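Local coordinates for protein HpcE (Thermus thermophilus, PDB 1WZO) that probably isomerises 2-hydroxyhepta-2,4-diene-1,7-dioate, a step of homoprotocatechuate breakdown, as a member of the fumarylacetoacetate hydrolase family, at residues P43-G48 with P207-L212; L100-G105 with D118-Y123. One frame throughout, in Å; residues are numbered along the deposited sequence.

Contact 1. Residues P43-G48 with P207-L212; sequences PGKILG and PYDVLL
The carboxylate of Asp-209 is gripped at both oxygens by Lys-45, just ahead of a parallel strand pair in the fumarylacetoacetate hydrolase-type fold. Its OD2 takes the ammonium NZ of Lys-45 on the syn side at 2.7 Å, a salt bridge somewhat out of the carboxylate plane, while its OD1 accepts the backbone N of Lys-45 from above that plane at 2.9 Å. Lys-45 can close this ring because its CG sits between its own N and carbonyl carbon (chi1 50°) and the otherwise extended chain bends only at its last torsion, laying CG and CE against the carboxylate. Further bonds tie the pair down: OD2 of Asp-209 also receives Glu-206 N, and NZ of Lys-45 also reaches Thr-204 O. The carboxylate therefore has little freedom to turn, and the positive neighbour would probably favour its ionised form.

Around this clasp the backbones run side by side. Before it, Gly-44 N donates to Tyr-208 O; Lys-45 O then takes Val-210 N at 2.8 Å, Val-210 O takes Leu-47 N, and Leu-47 O takes Leu-212 N almost straight, at 171°. Strands 46-48 and 210-212 thus zip together in a parallel register of Ile-46 with Val-210 and Leu-47 with Leu-211. Ile-46 and Val-210 lie side by side on one face, extended by Pro-43, whose CB meets Val-210 CG2, and by Leu-78 of strand 78-79. Leu-47 and Leu-211 point to the other face, where Leu-211 packs on helix 192-200 and Leu-47 meets Trp-72 of the second subunit. At the far end Ile-46 CG2 rests 3.9 Å from Leu-212 CG.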
ATOM      1  N   PRO B  43       5.358  -5.488   8.058  1.00 17.97           N
ATOM      2  CA  PRO B  43       5.058  -4.786   9.308  1.00 16.62           C
ATOM      3  C   PRO B  43       4.534  -3.369   9.117  1.00 18.23           C
ATOM      4  O   PRO B  43       4.889  -2.685   8.153  1.00 18.17           O
ATOM      5  CB  PRO B  43       6.403  -4.781  10.040  1.00 18.41           C
ATOM      6  CG  PRO B  43       7.140  -5.943   9.460  1.00 16.47           C
ATOM      7  CD  PRO B  43       6.779  -5.872   8.002  1.00 17.47           C
ATOM      8  N   GLY B  44       3.665  -2.954  10.032  1.00 17.15           N
ATOM      9  CA  GLY B  44       3.153  -1.602  10.019  1.00 17.40           C
ATOM     10  C   GLY B  44       4.186  -0.908  10.894  1.00 19.00           C
ATOM     11  O   GLY B  44       5.381  -1.004  10.612  1.00 23.81           O
ATOM     12  N   LYS B  45       3.758  -0.246  11.962  1.00 15.30           N
ATOM     13  CA  LYS B  45       4.704   0.415  12.847  1.00 15.05           C
ATOM     14  C   LYS B  45       5.251  -0.573  13.869  1.00 15.04           C
ATOM     15  O   LYS B  45       4.556  -1.503  14.292  1.00 13.78           O
ATOM     16  CB  LYS B  45       4.057   1.610  13.553  1.00 15.11           C
ATOM     17  CG  LYS B  45       2.724   1.326  14.228  1.00 14.55           C
ATOM     18  CD  LYS B  45       2.197   2.599  14.907  1.00 16.12           C
ATOM     19  CE  LYS B  45       0.806   2.394  15.525  1.00 12.39           C
ATOM     20  NZ  LYS B  45      -0.231   2.089  14.494  1.00 12.28           N
ATOM     21  N   ILE B  46       6.499  -0.344  14.265  1.00 14.12           N
ATOM     22  CA  ILE B  46       7.204  -1.201  15.203  1.00 12.02           C
ATOM     23  C   ILE B  46       7.660  -0.434  16.433  1.00 13.20           C
ATOM     24  O   ILE B  46       8.396   0.553  16.317  1.00 13.37           O
ATOM     25  CB  ILE B  46       8.461  -1.797  14.532  1.00 12.85           C
ATOM     26  CG1 ILE B  46       8.081  -2.460  13.202  1.00 14.17           C
ATOM     27  CG2 ILE B  46       9.135  -2.803  15.472  1.00 14.94           C
ATOM     28  CD1 ILE B  46       9.280  -2.737  12.286  1.00 16.46           C
ATOM     29  N   LEU B  47       7.232  -0.890  17.609  1.00 11.78           N
ATOM     30  CA  LEU B  47       7.639  -0.272  18.866  1.00 13.30           C
ATOM     31  C   LEU B  47       8.384  -1.290  19.709  1.00 15.94           C
ATOM     32  O   LEU B  47       8.024  -2.464  19.731  1.00 14.63           O
ATOM     33  CB  LEU B  47       6.435   0.216  19.671  1.00 14.67           C
ATOM     34  CG  LEU B  47       5.600   1.365  19.107  1.00 17.91           C
ATOM     35  CD1 LEU B  47       4.571   0.807  18.139  1.00 20.37           C
ATOM     36  CD2 LEU B  47       4.894   2.097  20.245  1.00 19.57           C
ATOM     37  N   GLY B  48       9.418  -0.833  20.407  1.00 16.81           N
ATOM     38  CA  GLY B  48      10.181  -1.719  21.267  1.00 18.15           C
ATOM     39  C   GLY B  48      10.117  -1.174  22.681  1.00 19.77           C
ATOM     40  O   GLY B  48       9.655  -0.046  22.895  1.00 16.46           O
ATOM     41  N   PRO B 207      -3.554  -4.075  12.491  1.00 17.85           N
ATOM     42  CA  PRO B 207      -3.071  -5.406  12.108  1.00 16.00           C
ATOM     43  C   PRO B 207      -1.699  -5.285  11.441  1.00 16.16           C
ATOM     44  O   PRO B 207      -1.488  -4.422  10.591  1.00 17.67           O
ATOM     45  CB  PRO B 207      -4.142  -5.894  11.134  1.00 16.69           C
ATOM     46  CG  PRO B 207      -5.401  -5.286  11.707  1.00 18.73           C
ATOM     47  CD  PRO B 207      -4.940  -3.865  12.027  1.00 18.84           C
ATOM     48  N   TYR B 208      -0.783  -6.153  11.852  1.00 15.02           N
ATOM     49  CA  TYR B 208       0.590  -6.205  11.361  1.00 15.63           C
ATOM     50  C   TYR B 208       1.555  -5.226  12.015  1.00 14.31           C
ATOM     51  O   TYR B 208       2.727  -5.157  11.637  1.00 14.96           O
ATOM     52  CB  TYR B 208       0.629  -6.107   9.832  1.00 18.87           C
ATOM     53  CG  TYR B 208      -0.047  -7.304   9.200  1.00 21.47           C
ATOM     54  CD1 TYR B 208      -1.239  -7.166   8.492  1.00 25.11           C
ATOM     55  CD2 TYR B 208       0.455  -8.592   9.399  1.00 21.77           C
ATOM     56  CE1 TYR B 208      -1.923  -8.284   8.001  1.00 26.74           C
ATOM     57  CE2 TYR B 208      -0.218  -9.715   8.915  1.00 26.02           C
ATOM     58  CZ  TYR B 208      -1.408  -9.553   8.220  1.00 26.54           C
ATOM     59  OH  TYR B 208      -2.085 -10.657   7.750  1.00 30.56           O
ATOM     60  N   ASP B 209       1.075  -4.473  13.001  1.00 14.71           N
ATOM     61  CA  ASP B 209       1.967  -3.588  13.744  1.00 13.54           C
ATOM     62  C   ASP B 209       2.758  -4.572  14.600  1.00 14.68           C
ATOM     63  O   ASP B 209       2.277  -5.677  14.887  1.00 14.76           O
ATOM     64  CB  ASP B 209       1.194  -2.616  14.639  1.00 12.72           C
ATOM     65  CG  ASP B 209       0.713  -1.382  13.883  1.00 15.78           C
ATOM     66  OD1 ASP B 209       1.108  -1.212  12.711  1.00 14.95           O
ATOM     67  OD2 ASP B 209      -0.046  -0.580  14.466  1.00 16.02           O
ATOM     68  N   VAL B 210       3.956  -4.187  15.025  1.00 13.92           N
ATOM     69  CA  VAL B 210       4.797  -5.100  15.801  1.00 14.97           C
ATOM     70  C   VAL B 210       5.308  -4.534  17.122  1.00 17.79           C
ATOM     71  O   VAL B 210       5.682  -3.361  17.209  1.00 16.03           O
ATOM     72  CB  VAL B 210       6.030  -5.538  14.963  1.00 13.97           C
ATOM     73  CG1 VAL B 210       6.958  -6.425  15.801  1.00 12.33           C
ATOM     74  CG2 VAL B 210       5.568  -6.265  13.702  1.00 13.05           C
ATOM     75  N   LEU B 211       5.318  -5.385  18.147  1.00 16.37           N
ATOM     76  CA  LEU B 211       5.813  -5.006  19.461  1.00 15.64           C
ATOM     77  C   LEU B 211       7.030  -5.856  19.778  1.00 16.69           C
ATOM     78  O   LEU B 211       6.961  -7.089  19.733  1.00 17.49           O
ATOM     79  CB  LEU B 211       4.737  -5.235  20.531  1.00 17.52           C
ATOM     80  CG  LEU B 211       5.193  -5.158  21.996  1.00 16.74           C
ATOM     81  CD1 LEU B 211       5.667  -3.747  22.330  1.00 16.38           C
ATOM     82  CD2 LEU B 211       4.036  -5.562  22.904  1.00 15.55           C
ATOM     83  N   LEU B 212       8.149  -5.196  20.071  1.00 14.41           N
ATOM     84  CA  LEU B 212       9.387  -5.876  20.438  1.00 15.50           C
ATOM     85  C   LEU B 212       9.365  -5.828  21.960  1.00 17.19           C
ATOM     86  O   LEU B 212       9.222  -4.757  22.555  1.00 18.32           O
ATOM     87  CB  LEU B 212      10.600  -5.122  19.885  1.00 15.32           C
ATOM     88  CG  LEU B 212      10.594  -4.932  18.363  1.00 16.23           C
ATOM     89  CD1 LEU B 212      11.850  -4.186  17.932  1.00 17.39           C
ATOM     90  CD2 LEU B 212      10.504  -6.290  17.672  1.00 17.43           C
TER

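Contact 2. Residues L100-G105 with D118-Y123; sequences LAVVVG and DYVLGY
Val-102 is the centre of the apolar face, one methyl to each neighbour on the antiparallel strand opposite: its CG1 meets Val-120 CG2 and its CG2 meets Tyr-123 CE1, both at 3.8 Å. The tyrosine ring lies alongside Val-102 and receives this CG2 at its edge, near the ring plane. Chi1 of Tyr-123, -57°, sets the ring beside the residue's own backbone N, and Tyr-123 CD1 comes 4.0 Å from Leu-100 CD1. A serine in place of Tyr-123 would probably leave Val-102 CG2 and Leu-100 CD1 without their aromatic neighbour and open a gap beside them.

On the other face Val-103 CG1 approaches Leu-121 CD2. Here the backbone forms a classic beta bulge: Val-103 O takes Leu-121 N at 2.8 Å and, weakly, Gly-122 N at 3.4 Å, while Val-103 N donates to Gly-122 O. Beyond the bulge Gly-105 N bonds to Tyr-119 O at 2.7 Å, closing the polar edge where the strand ends.

Helix 192-200 covers the Val-102 and Val-120 face through Val-192 and Leu-196, whereas Leu-158 of strand 152-159 packs against Val-103 and Leu-121.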
ATOM      1  N   LEU B 100      11.364 -11.478  21.702  1.00 17.02           N
ATOM      2  CA  LEU B 100      10.124 -12.053  21.216  1.00 17.27           C
ATOM      3  C   LEU B 100       9.384 -10.886  20.566  1.00 17.14           C
ATOM      4  O   LEU B 100       9.226  -9.830  21.186  1.00 16.80           O
ATOM      5  CB  LEU B 100       9.283 -12.592  22.377  1.00 17.82           C
ATOM      6  CG  LEU B 100       7.866 -13.065  22.032  1.00 19.65           C
ATOM      7  CD1 LEU B 100       7.929 -14.286  21.117  1.00 18.42           C
ATOM      8  CD2 LEU B 100       7.111 -13.394  23.319  1.00 19.37           C
ATOM      9  N   ALA B 101       8.953 -11.075  19.325  1.00 16.64           N
ATOM     10  CA  ALA B 101       8.217 -10.050  18.591  1.00 17.52           C
ATOM     11  C   ALA B 101       6.751 -10.462  18.512  1.00 18.17           C
ATOM     12  O   ALA B 101       6.434 -11.592  18.137  1.00 19.60           O
ATOM     13  CB  ALA B 101       8.798  -9.890  17.187  1.00 17.36           C
ATOM     14  N   VAL B 102       5.862  -9.542  18.873  1.00 16.90           N
ATOM     15  CA  VAL B 102       4.427  -9.795  18.875  1.00 16.32           C
ATOM     16  C   VAL B 102       3.763  -9.087  17.705  1.00 18.04           C
ATOM     17  O   VAL B 102       3.948  -7.881  17.511  1.00 15.80           O
ATOM     18  CB  VAL B 102       3.799  -9.293  20.190  1.00 17.24           C
ATOM     19  CG1 VAL B 102       2.315  -9.632  20.239  1.00 17.05           C
ATOM     20  CG2 VAL B 102       4.546  -9.903  21.373  1.00 17.68           C
ATOM     21  N   VAL B 103       2.985  -9.837  16.931  1.00 15.17           N
ATOM     22  CA  VAL B 103       2.305  -9.284  15.765  1.00 16.01           C
ATOM     23  C   VAL B 103       0.819  -9.082  16.028  1.00 16.10           C
ATOM     24  O   VAL B 103       0.100 -10.032  16.332  1.00 19.20           O
ATOM     25  CB  VAL B 103       2.484 -10.214  14.548  1.00 15.87           C
ATOM     26  CG1 VAL B 103       1.938  -9.546  13.286  1.00 16.20           C
ATOM     27  CG2 VAL B 103       3.962 -10.563  14.384  1.00 14.98           C
ATOM     28  N   VAL B 104       0.365  -7.839  15.908  1.00 15.08           N
ATOM     29  CA  VAL B 104      -1.033  -7.488  16.137  1.00 16.88           C
ATOM     30  C   VAL B 104      -1.925  -8.029  15.019  1.00 16.73           C
ATOM     31  O   VAL B 104      -1.586  -7.916  13.843  1.00 18.03           O
ATOM     32  CB  VAL B 104      -1.199  -5.950  16.236  1.00 14.97           C
ATOM     33  CG1 VAL B 104      -2.657  -5.586  16.401  1.00 14.90           C
ATOM     34  CG2 VAL B 104      -0.393  -5.423  17.428  1.00 17.34           C
ATOM     35  N   GLY B 105      -3.064  -8.611  15.396  1.00 17.31           N
ATOM     36  CA  GLY B 105      -3.978  -9.175  14.413  1.00 17.50           C
ATOM     37  C   GLY B 105      -5.284  -8.427  14.213  1.00 19.02           C
ATOM     38  O   GLY B 105      -5.944  -8.582  13.178  1.00 18.79           O
ATOM     39  N   ASP B 118      -5.932 -11.612  22.969  1.00 23.52           N
ATOM     40  CA  ASP B 118      -6.968 -11.981  22.008  1.00 24.45           C
ATOM     41  C   ASP B 118      -6.833 -11.183  20.711  1.00 25.11           C
ATOM     42  O   ASP B 118      -7.459 -11.520  19.704  1.00 25.25           O
ATOM     43  CB  ASP B 118      -8.368 -11.739  22.578  1.00 28.19           C
ATOM     44  CG  ASP B 118      -8.702 -12.668  23.719  1.00 33.33           C
ATOM     45  OD1 ASP B 118      -8.370 -13.870  23.621  1.00 34.80           O
ATOM     46  OD2 ASP B 118      -9.310 -12.199  24.707  1.00 38.15           O
ATOM     47  N   TYR B 119      -6.031 -10.121  20.739  1.00 22.43           N
ATOM     48  CA  TYR B 119      -5.835  -9.294  19.551  1.00 22.05           C
ATOM     49  C   TYR B 119      -4.545  -9.622  18.818  1.00 20.32           C
ATOM     50  O   TYR B 119      -4.234  -9.010  17.801  1.00 20.19           O
ATOM     51  CB  TYR B 119      -5.834  -7.806  19.924  1.00 20.27           C
ATOM     52  CG  TYR B 119      -7.171  -7.298  20.398  1.00 19.28           C
ATOM     53  CD1 TYR B 119      -7.657  -7.624  21.664  1.00 20.20           C
ATOM     54  CD2 TYR B 119      -7.962  -6.505  19.571  1.00 21.30           C
ATOM     55  CE1 TYR B 119      -8.899  -7.170  22.093  1.00 21.52           C
ATOM     56  CE2 TYR B 119      -9.201  -6.046  19.987  1.00 22.32           C
ATOM     57  CZ  TYR B 119      -9.666  -6.383  21.249  1.00 23.58           C
ATOM     58  OH  TYR B 119     -10.901  -5.936  21.655  1.00 25.54           O
ATOM     59  N   VAL B 120      -3.801 -10.590  19.342  1.00 18.48           N
ATOM     60  CA  VAL B 120      -2.536 -11.001  18.756  1.00 19.15           C
ATOM     61  C   VAL B 120      -2.711 -12.010  17.623  1.00 20.27           C
ATOM     62  O   VAL B 120      -3.417 -13.009  17.765  1.00 20.19           O
ATOM     63  CB  VAL B 120      -1.615 -11.610  19.837  1.00 18.18           C
ATOM     64  CG1 VAL B 120      -0.352 -12.171  19.205  1.00 17.65           C
ATOM     65  CG2 VAL B 120      -1.274 -10.554  20.876  1.00 17.94           C
ATOM     66  N   LEU B 121      -2.066 -11.739  16.495  1.00 20.09           N
ATOM     67  CA  LEU B 121      -2.129 -12.630  15.343  1.00 20.36           C
ATOM     68  C   LEU B 121      -1.134 -13.772  15.530  1.00 21.15           C
ATOM     69  O   LEU B 121      -1.474 -14.941  15.362  1.00 19.93           O
ATOM     70  CB  LEU B 121      -1.799 -11.864  14.059  1.00 22.14           C
ATOM     71  CG  LEU B 121      -1.703 -12.674  12.761  1.00 22.00           C
ATOM     72  CD1 LEU B 121      -3.062 -13.272  12.423  1.00 23.17           C
ATOM     73  CD2 LEU B 121      -1.230 -11.776  11.629  1.00 21.41           C
ATOM     74  N   GLY B 122       0.098 -13.425  15.885  1.00 20.16           N
ATOM     75  CA  GLY B 122       1.119 -14.436  16.081  1.00 20.27           C
ATOM     76  C   GLY B 122       2.424 -13.859  16.592  1.00 20.10           C
ATOM     77  O   GLY B 122       2.481 -12.693  16.995  1.00 19.73           O
ATOM     78  N   TYR B 123       3.479 -14.668  16.550  1.00 18.36           N
ATOM     79  CA  TYR B 123       4.787 -14.254  17.049  1.00 18.24           C
ATOM     80  C   TYR B 123       5.904 -14.575  16.071  1.00 17.32           C
ATOM     81  O   TYR B 123       5.731 -15.373  15.156  1.00 19.83           O
ATOM     82  CB  TYR B 123       5.075 -14.967  18.375  1.00 18.36           C
ATOM     83  CG  TYR B 123       4.027 -14.727  19.434  1.00 19.96           C
ATOM     84  CD1 TYR B 123       4.110 -13.626  20.285  1.00 16.99           C
ATOM     85  CD2 TYR B 123       2.928 -15.578  19.561  1.00 19.77           C
ATOM     86  CE1 TYR B 123       3.127 -13.373  21.229  1.00 17.81           C
ATOM     87  CE2 TYR B 123       1.935 -15.334  20.505  1.00 18.48           C
ATOM     88  CZ  TYR B 123       2.041 -14.227  21.334  1.00 18.12           C
ATOM     89  OH  TYR B 123       1.052 -13.960  22.252  1.00 19.70           O
TER

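Strand 210-212 pairs with strand 46-50 in contact 1 and, on its other edge, with strand 94-104, which in contact 2 pairs with strand 120-131; one strand pairing thus separates the two contacts, their centres about 9 Å apart. Tyr-208 N to Val-104 O and Leu-211 O to Val-102 N, each 2.8 Å, probably bond them together, and the Tyr-208 ring packs on Leu-121. Both are largely buried, and helix 192-200 touches both. Contact 1 is parallel, joins distant parts of the sequence, carries a salt bridge and reaches the second subunit. Contact 2, nested within the loop that contact 1 closes, is antiparallel and local, with no charged pair between its segments: its backbone bonds are joined by valine, leucine and tyrosine packing.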